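Long-range contacts in serine protease pet (Escherichia coli, PDB 4OM9), which is a secreted serine protease and enterotoxin of enteroaggregative E. coli, exported as the passenger of an autotransporter and probably cleaving the host cytoskeletal protein alpha-fodrin: residues F915-K923 against W933-V941; S705-G713 against A739-V749. One frame throughout, in Å; residues are numbered along the deposited sequence.

Interaction 1: residues F915-K923 against W933-V941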
loop_
_atom_site.group_PDB
_atom_site.type_symbol
_atom_site.label_atom_id
_atom_site.label_comp_id
_atom_site.label_asym_id
_atom_site.label_seq_id
_atom_site.Cartn_x
_atom_site.Cartn_y
_atom_site.Cartn_z
ATOM N N PHE A 915 27.082 38.279 -36.010
ATOM C CA PHE A 915 25.951 39.141 -35.707
ATOM C C PHE A 915 25.699 40.087 -36.877
ATOM O O PHE A 915 25.011 39.733 -37.834
ATOM C CB PHE A 915 26.199 39.924 -34.417
ATOM C CG PHE A 915 25.019 40.736 -33.959
ATOM C CD1 PHE A 915 23.878 40.114 -33.475
ATOM C CD2 PHE A 915 25.056 42.120 -33.997
ATOM C CE1 PHE A 915 22.791 40.858 -33.049
ATOM C CE2 PHE A 915 23.975 42.870 -33.573
ATOM C CZ PHE A 915 22.841 42.237 -33.098
ATOM N N SER A 916 26.271 41.284 -36.805
ATOM C CA SER A 916 26.121 42.266 -37.871
ATOM C C SER A 916 27.035 41.940 -39.048
ATOM O O SER A 916 27.370 40.779 -39.285
ATOM C CB SER A 916 26.413 43.675 -37.352
ATOM O OG SER A 916 25.464 44.066 -36.375
ATOM N N ASP A 917 27.438 42.971 -39.781
ATOM C CA ASP A 917 28.304 42.789 -40.939
ATOM C C ASP A 917 29.768 43.014 -40.585
ATOM O O ASP A 917 30.573 43.359 -41.444
ATOM C CB ASP A 917 27.892 43.734 -42.070
ATOM C CG ASP A 917 26.551 43.368 -42.676
ATOM O OD1 ASP A 917 25.730 42.745 -41.972
ATOM O OD2 ASP A 917 26.318 43.705 -43.858
ATOM N N VAL A 918 30.111 42.811 -39.317
ATOM C CA VAL A 918 31.475 43.033 -38.857
ATOM C C VAL A 918 32.176 41.717 -38.537
ATOM O O VAL A 918 31.829 41.042 -37.571
ATOM C CB VAL A 918 31.508 43.933 -37.611
ATOM C CG1 VAL A 918 32.905 44.487 -37.403
ATOM C CG2 VAL A 918 30.505 45.067 -37.751
ATOM N N THR A 919 33.166 41.360 -39.346
ATOM C CA THR A 919 33.878 40.100 -39.163
ATOM C C THR A 919 35.380 40.299 -39.014
ATOM O O THR A 919 36.095 40.417 -40.006
ATOM C CB THR A 919 33.624 39.135 -40.337
ATOM O OG1 THR A 919 33.906 39.800 -41.576
ATOM C CG2 THR A 919 32.178 38.659 -40.335
ATOM N N PRO A 920 35.863 40.338 -37.764
ATOM C CA PRO A 920 37.298 40.408 -37.470
ATOM C C PRO A 920 37.933 39.024 -37.538
ATOM O O PRO A 920 37.207 38.038 -37.664
ATOM C CB PRO A 920 37.345 40.961 -36.038
ATOM C CG PRO A 920 35.909 41.303 -35.676
ATOM C CD PRO A 920 35.054 40.445 -36.542
ATOM N N GLU A 921 39.259 38.946 -37.454
ATOM C CA GLU A 921 39.938 37.652 -37.445
ATOM C C GLU A 921 40.676 37.422 -36.129
ATOM O O GLU A 921 40.306 37.989 -35.107
ATOM C CB GLU A 921 40.895 37.528 -38.631
ATOM C CG GLU A 921 40.191 37.234 -39.951
ATOM C CD GLU A 921 39.349 35.966 -39.901
ATOM O OE1 GLU A 921 39.814 34.961 -39.322
ATOM O OE2 GLU A 921 38.219 35.976 -40.434
ATOM N N ILE A 922 41.709 36.583 -36.153
ATOM C CA ILE A 922 42.297 36.065 -34.916
ATOM C C ILE A 922 43.817 35.932 -34.947
ATOM O O ILE A 922 44.499 36.648 -35.677
ATOM C CB ILE A 922 41.710 34.678 -34.576
ATOM C CG1 ILE A 922 41.799 33.755 -35.796
ATOM C CG2 ILE A 922 40.269 34.804 -34.090
ATOM C CD1 ILE A 922 41.290 32.345 -35.559
ATOM N N LYS A 923 44.334 35.010 -34.135
ATOM C CA LYS A 923 45.763 34.711 -34.095
ATOM C C LYS A 923 46.013 33.227 -33.828
ATOM O O LYS A 923 45.101 32.406 -33.930
ATOM C CB LYS A 923 46.463 35.554 -33.025
ATOM C CG LYS A 923 47.921 35.898 -33.318
ATOM C CD LYS A 923 48.086 37.330 -33.803
ATOM C CE LYS A 923 47.555 37.524 -35.216
ATOM N NZ LYS A 923 48.358 36.782 -36.230
ATOM N N TRP A 933 43.897 34.238 -28.683
ATOM C CA TRP A 933 43.267 34.613 -29.946
ATOM C C TRP A 933 43.053 36.140 -29.966
ATOM O O TRP A 933 42.676 36.717 -28.946
ATOM C CB TRP A 933 41.936 33.869 -30.114
ATOM C CG TRP A 933 41.998 32.540 -30.858
ATOM C CD1 TRP A 933 41.548 32.295 -32.122
ATOM C CD2 TRP A 933 42.511 31.281 -30.369
ATOM N NE1 TRP A 933 41.754 30.977 -32.456
ATOM C CE2 TRP A 933 42.340 30.339 -31.406
ATOM C CE3 TRP A 933 43.096 30.872 -29.174
ATOM C CZ2 TRP A 933 42.746 29.009 -31.271
ATOM C CZ3 TRP A 933 43.491 29.548 -29.048
ATOM C CH2 TRP A 933 43.314 28.635 -30.089
ATOM N N THR A 934 43.298 36.800 -31.101
ATOM C CA THR A 934 43.133 38.259 -31.170
ATOM C C THR A 934 42.051 38.712 -32.162
ATOM O O THR A 934 41.105 37.971 -32.426
ATOM C CB THR A 934 44.456 38.960 -31.529
ATOM O OG1 THR A 934 44.281 40.380 -31.448
ATOM C CG2 THR A 934 44.903 38.592 -32.932
ATOM N N LEU A 935 42.175 39.937 -32.684
ATOM C CA LEU A 935 41.142 40.528 -33.545
ATOM C C LEU A 935 41.662 41.344 -34.738
ATOM O O LEU A 935 42.793 41.849 -34.728
ATOM C CB LEU A 935 40.217 41.423 -32.714
ATOM C CG LEU A 935 39.188 40.782 -31.778
ATOM C CD1 LEU A 935 39.799 40.420 -30.437
ATOM C CD2 LEU A 935 38.001 41.715 -31.591
ATOM N N THR A 936 40.814 41.471 -35.760
ATOM C CA THR A 936 41.103 42.323 -36.916
ATOM C C THR A 936 39.908 43.207 -37.304
ATOM O O THR A 936 39.329 43.890 -36.457
ATOM C CB THR A 936 41.526 41.497 -38.160
ATOM O OG1 THR A 936 40.431 40.693 -38.611
ATOM C CG2 THR A 936 42.724 40.609 -37.849
ATOM N N GLY A 937 39.534 43.172 -38.582
ATOM C CA GLY A 937 38.684 44.198 -39.166
ATOM C C GLY A 937 37.194 43.961 -39.353
ATOM O O GLY A 937 36.469 43.741 -38.386
ATOM N N TYR A 938 36.741 44.029 -40.593
ATOM C CA TYR A 938 35.331 43.859 -40.873
ATOM C C TYR A 938 35.101 43.636 -42.354
ATOM O O TYR A 938 35.960 43.928 -43.167
ATOM C CB TYR A 938 34.542 45.039 -40.293
ATOM C CG TYR A 938 33.745 45.877 -41.251
ATOM C CD1 TYR A 938 32.445 45.551 -41.551
ATOM C CD2 TYR A 938 34.296 46.997 -41.846
ATOM C CE1 TYR A 938 31.702 46.319 -42.409
ATOM C CE2 TYR A 938 33.562 47.766 -42.717
ATOM C CZ TYR A 938 32.268 47.412 -42.997
ATOM O OH TYR A 938 31.528 48.170 -43.852
ATOM N N LYS A 939 33.914 43.135 -42.679
ATOM C CA LYS A 939 33.569 42.819 -44.051
ATOM C C LYS A 939 32.134 43.171 -44.388
ATOM O O LYS A 939 31.500 43.959 -43.712
ATOM C CB LYS A 939 33.788 41.338 -44.311
ATOM C CG LYS A 939 34.868 41.045 -45.335
ATOM C CD LYS A 939 35.027 39.556 -45.547
ATOM C CE LYS A 939 36.397 39.249 -46.130
ATOM N NZ LYS A 939 37.486 39.236 -45.114
ATOM N N THR A 940 31.627 42.582 -45.456
ATOM C CA THR A 940 30.271 42.846 -45.847
ATOM C C THR A 940 29.634 41.688 -46.606
ATOM O O THR A 940 30.105 41.270 -47.654
ATOM C CB THR A 940 30.167 44.145 -46.647
ATOM O OG1 THR A 940 30.697 45.210 -45.870
ATOM C CG2 THR A 940 28.751 44.456 -46.921
ATOM N N VAL A 941 28.545 41.184 -46.046
ATOM C CA VAL A 941 27.781 40.106 -46.638
ATOM C C VAL A 941 26.311 40.445 -46.615
ATOM O O VAL A 941 25.647 40.490 -47.649
ATOM C CB VAL A 941 27.909 38.833 -45.801
ATOM C CG1 VAL A 941 27.503 39.134 -44.377
ATOM C CG2 VAL A 941 27.071 37.710 -46.384
#
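Ile922 lies alongside the indole of Trp933, both side chains pointing the same way. Its CG2 sits in the ring plane at the edge, 3.4 Å from Trp933 CD1, while CD1 of Ile922 reaches Trp933 NE1 at 3.4 Å. With chi1 at 51°, CG1 stands between the backbone N and the carbonyl carbon, and the extended chi2 then sends CD1 along the pyrrole edge. The carbonyl O of Lys923 comes over one face of the indole, offset toward its rim.

Beside this pair, Thr934 and Lys923 also run together. Thr934 CG2 presses on Lys923 CB at 3.4 Å, tighter than a normal carbon contact, and bends at chi2, chi3 and chi4 curl the lysine so that CD and CE pass close to the same methyl. At the other end Val918 meets Tyr938 at about a right angle, its CG1 3.4 Å from Tyr938 CB. Pro920 CB and Leu935 CB make a looser apolar touch at 4.4 Å.

The backbones run roughly antiparallel, their end-to-end directions 154° apart, yet they form no regular ladder. Two CA-H...O contacts join them instead, Leu935 CA to Glu921 O at 3.1 Å and Ile922 CA to Thr934 O at 3.4 Å, the latter straight at 165°. The bond from Glu921 N to Thr936 OG1 is implausibly short as modelled and remains doubtful.

This surface contact thus joins two extended passes, close in sequence and without assigned strands, in the irregular chain after strand 794-796, at the distal end of the elongated beta-helical passenger. Phe906 meets Trp933 edge-to-face, Phe879 packs on Val918 and Pro920, and the loop carrying Lys883, Gly884 and Asp886 hydrogen-bonds to Gly937 O, Tyr938 OH and Tyr938 N respectively.

Interaction 2: residues S705-G713 against A739-V749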
loop_
_atom_site.group_PDB
_atom_site.type_symbol
_atom_site.label_atom_id
_atom_site.label_comp_id
_atom_site.label_asym_id
_atom_site.label_seq_id
_atom_site.Cartn_x
_atom_site.Cartn_y
_atom_site.Cartn_z
ATOM N N SER A 705 19.999 20.356 -4.123
ATOM C CA SER A 705 19.932 18.961 -4.551
ATOM C C SER A 705 21.245 18.180 -4.433
ATOM O O SER A 705 22.253 18.522 -5.046
ATOM C CB SER A 705 19.433 18.890 -5.998
ATOM O OG SER A 705 19.502 17.564 -6.501
ATOM N N GLY A 706 21.198 17.114 -3.641
ATOM C CA GLY A 706 22.321 16.225 -3.435
ATOM C C GLY A 706 21.996 14.860 -4.000
ATOM O O GLY A 706 22.690 13.880 -3.723
ATOM N N GLY A 707 20.929 14.802 -4.796
ATOM C CA GLY A 707 20.514 13.572 -5.449
ATOM C C GLY A 707 20.532 13.713 -6.960
ATOM O O GLY A 707 21.334 14.467 -7.505
ATOM N N ASP A 708 19.661 12.975 -7.641
ATOM C CA ASP A 708 19.497 13.122 -9.085
ATOM C C ASP A 708 18.303 14.024 -9.404
ATOM O O ASP A 708 17.182 13.778 -8.954
ATOM C CB ASP A 708 19.320 11.764 -9.757
ATOM C CG ASP A 708 20.522 10.839 -9.555
ATOM O OD1 ASP A 708 21.487 11.235 -8.873
ATOM O OD2 ASP A 708 20.496 9.703 -10.073
ATOM N N LEU A 709 18.561 15.079 -10.169
ATOM C CA LEU A 709 17.515 15.970 -10.656
ATOM C C LEU A 709 17.581 16.087 -12.180
ATOM O O LEU A 709 18.600 16.493 -12.759
ATOM C CB LEU A 709 17.626 17.351 -10.007
ATOM C CG LEU A 709 16.624 18.404 -10.485
ATOM C CD1 LEU A 709 15.151 17.963 -10.185
ATOM C CD2 LEU A 709 16.933 19.734 -9.847
ATOM N N THR A 710 16.484 15.715 -12.824
ATOM C CA THR A 710 16.407 15.727 -14.270
ATOM C C THR A 710 15.236 16.581 -14.737
ATOM O O THR A 710 14.114 16.452 -14.246
ATOM C CB THR A 710 16.259 14.314 -14.822
ATOM O OG1 THR A 710 17.309 13.492 -14.302
ATOM C CG2 THR A 710 16.339 14.330 -16.333
ATOM N N LEU A 711 15.509 17.458 -15.692
ATOM C CA LEU A 711 14.506 18.375 -16.199
ATOM C C LEU A 711 14.339 18.187 -17.706
ATOM O O LEU A 711 15.306 18.283 -18.464
ATOM C CB LEU A 711 14.904 19.804 -15.858
ATOM C CG LEU A 711 15.329 19.991 -14.403
ATOM C CD1 LEU A 711 15.840 21.406 -14.168
ATOM C CD2 LEU A 711 14.162 19.675 -13.487
ATOM N N THR A 712 13.117 17.885 -18.136
ATOM C CA THR A 712 12.866 17.508 -19.526
ATOM C C THR A 712 11.566 18.069 -20.044
ATOM O O THR A 712 10.664 18.363 -19.265
ATOM C CB THR A 712 12.763 15.983 -19.727
ATOM O OG1 THR A 712 11.456 15.562 -19.339
ATOM C CG2 THR A 712 13.801 15.219 -18.917
ATOM N N GLY A 713 11.452 18.163 -21.366
ATOM C CA GLY A 713 10.204 18.546 -22.000
ATOM C C GLY A 713 9.104 17.568 -21.664
ATOM O O GLY A 713 9.374 16.477 -21.164
ATOM N N ALA A 739 26.574 14.751 -6.999
ATOM C CA ALA A 739 25.200 14.544 -7.448
ATOM C C ALA A 739 25.026 14.610 -8.962
ATOM O O ALA A 739 26.001 14.674 -9.708
ATOM C CB ALA A 739 24.299 15.560 -6.790
ATOM N N ASN A 740 23.771 14.571 -9.406
ATOM C CA ASN A 740 23.432 14.716 -10.823
ATOM C C ASN A 740 22.350 15.760 -11.079
ATOM O O ASN A 740 21.262 15.750 -10.471
ATOM C CB ASN A 740 22.984 13.385 -11.422
ATOM C CG ASN A 740 24.124 12.410 -11.592
ATOM O OD1 ASN A 740 25.181 12.756 -12.131
ATOM N ND2 ASN A 740 23.926 11.185 -11.122
ATOM N N PHE A 741 22.668 16.668 -11.988
ATOM C CA PHE A 741 21.739 17.685 -12.428
ATOM C C PHE A 741 21.687 17.641 -13.951
ATOM O O PHE A 741 22.591 18.127 -14.631
ATOM C CB PHE A 741 22.158 19.058 -11.907
ATOM C CG PHE A 741 21.254 20.178 -12.337
ATOM C CD1 PHE A 741 21.472 20.841 -13.537
ATOM C CD2 PHE A 741 20.200 20.583 -11.535
ATOM C CE1 PHE A 741 20.654 21.871 -13.934
ATOM C CE2 PHE A 741 19.371 21.618 -11.926
ATOM C CZ PHE A 741 19.599 22.264 -13.126
ATOM N N THR A 742 20.620 17.047 -14.467
ATOM C CA THR A 742 20.464 16.794 -15.886
ATOM C C THR A 742 19.314 17.585 -16.516
ATOM O O THR A 742 18.184 17.557 -16.035
ATOM C CB THR A 742 20.246 15.281 -16.154
ATOM O OG1 THR A 742 21.364 14.541 -15.655
ATOM C CG2 THR A 742 20.083 14.992 -17.643
ATOM N N ALA A 743 19.616 18.294 -17.595
ATOM C CA ALA A 743 18.595 18.954 -18.391
ATOM C C ALA A 743 18.710 18.468 -19.825
ATOM O O ALA A 743 19.814 18.387 -20.367
ATOM C CB ALA A 743 18.737 20.460 -18.317
ATOM N N LYS A 744 17.577 18.144 -20.438
ATOM C CA LYS A 744 17.566 17.530 -21.761
ATOM C C LYS A 744 16.171 17.515 -22.377
ATOM O O LYS A 744 15.184 17.811 -21.702
ATOM C CB LYS A 744 18.099 16.100 -21.683
ATOM C CG LYS A 744 17.168 15.146 -20.964
ATOM C CD LYS A 744 17.823 13.790 -20.742
ATOM C CE LYS A 744 16.908 12.857 -19.952
ATOM N NZ LYS A 744 17.453 11.473 -19.830
ATOM N N ASN A 745 16.107 17.162 -23.659
ATOM C CA ASN A 745 14.841 16.963 -24.365
ATOM C C ASN A 745 13.893 18.151 -24.311
ATOM O O ASN A 745 12.862 18.091 -23.657
ATOM C CB ASN A 745 14.126 15.727 -23.818
ATOM C CG ASN A 745 14.540 14.454 -24.528
ATOM O OD1 ASN A 745 15.552 13.839 -24.188
ATOM N ND2 ASN A 745 13.759 14.053 -25.526
ATOM N N GLN A 746 14.248 19.220 -25.015
ATOM C CA GLN A 746 13.412 20.416 -25.117
ATOM C C GLN A 746 13.110 21.009 -23.744
ATOM O O GLN A 746 11.959 21.259 -23.383
ATOM C CB GLN A 746 12.131 20.101 -25.889
ATOM C CG GLN A 746 12.380 19.945 -27.385
ATOM C CD GLN A 746 11.184 19.412 -28.134
ATOM O OE1 GLN A 746 10.160 19.089 -27.539
ATOM N NE2 GLN A 746 11.306 19.319 -29.451
ATOM N N ALA A 747 14.182 21.220 -22.989
ATOM C CA ALA A 747 14.134 21.868 -21.694
ATOM C C ALA A 747 14.789 23.243 -21.770
ATOM O O ALA A 747 15.915 23.368 -22.239
ATOM C CB ALA A 747 14.828 21.012 -20.656
ATOM N N SER A 748 14.088 24.268 -21.302
ATOM C CA SER A 748 14.652 25.609 -21.229
ATOM C C SER A 748 14.808 26.035 -19.771
ATOM O O SER A 748 13.827 26.302 -19.093
ATOM C CB SER A 748 13.775 26.600 -21.989
ATOM O OG SER A 748 14.261 27.918 -21.832
ATOM N N VAL A 749 16.048 26.099 -19.300
ATOM C CA VAL A 749 16.340 26.242 -17.878
ATOM C C VAL A 749 16.954 27.592 -17.531
ATOM O O VAL A 749 18.047 27.924 -17.991
ATOM C CB VAL A 749 17.305 25.143 -17.407
ATOM C CG1 VAL A 749 17.559 25.250 -15.911
ATOM C CG2 VAL A 749 16.763 23.782 -17.774
#
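Ala739 opens the contact by setting its CB 3.2 Å from Gly707 O, at the turn that precedes strand 708-712. Strand 740-744 then runs parallel to 708-712, the two axes 9° apart and 4.6 Å at closest approach, as expected for equivalent strands on successive coils of a right-handed parallel beta-helix. Asn740 donates its backbone N to Gly707 O and accepts from Leu709 N. Its side chain lies beside that of Asp708, amide and carboxylate planes turned 62° apart, and ND2 makes a weak bond to Asp708 OD1 at 3.3 Å.

Phe741 points to the opposite side of the sheet, with CG anti to the backbone N (chi1 179°). This carries the ring along Leu709, whose CD2 is 3.7 Å from Phe741 CE2, and on to Leu711, whose CD1 approaches Phe741 CZ obliquely at 4.0 Å. Thr742 returns to the side of Asn740, its N bonded to Leu709 O at 2.7 Å while its own O receives Leu711 N. Ala743 adds a small methyl on the side of Phe741. Lys744 N continues the ladder to Leu711 O, and its extended chain passes Thr710 and Thr712, CE lying 3.9 Å from Thr710 CG2.

At Asn745 the chain turns, with positive phi there and at Gln746, and Asn745 O accepts Gly713 N at 2.7 Å. Ala747 and Val749 start the next strand, turned back toward Leu711.

Apolar residues thus close the buried core, opposite a partly exposed row of Asp708, Asn740, Thr710, Thr742 and Lys744. The ladder pairs peptide groups facing across the strands, while the Asp708 backbone bonds to Ala689 and Val691 and Ala743 N to Ser762 OG. Register therefore probably rests on the backbone, the weak Asn740-Asp708 bond adding little.

Interactions 1 and 2 follow one another along both the sequence and the elongated passenger, on the same side of the chain's centre: interaction 2 is centred 29 Å from it and interaction 1 66 Å. Their own centres are 37 Å apart and their nearest atoms about 19 Å, so neither touches the other. Interaction 2 shows the regular coil-to-coil pairing of the beta-helix, and interaction 1 a pairing with no strand assigned, near its distal end. The antiparallel sheets of the protease lie in the N-terminal part of the chain, built from strands between 60 and 244, and neither contact includes any of their residues.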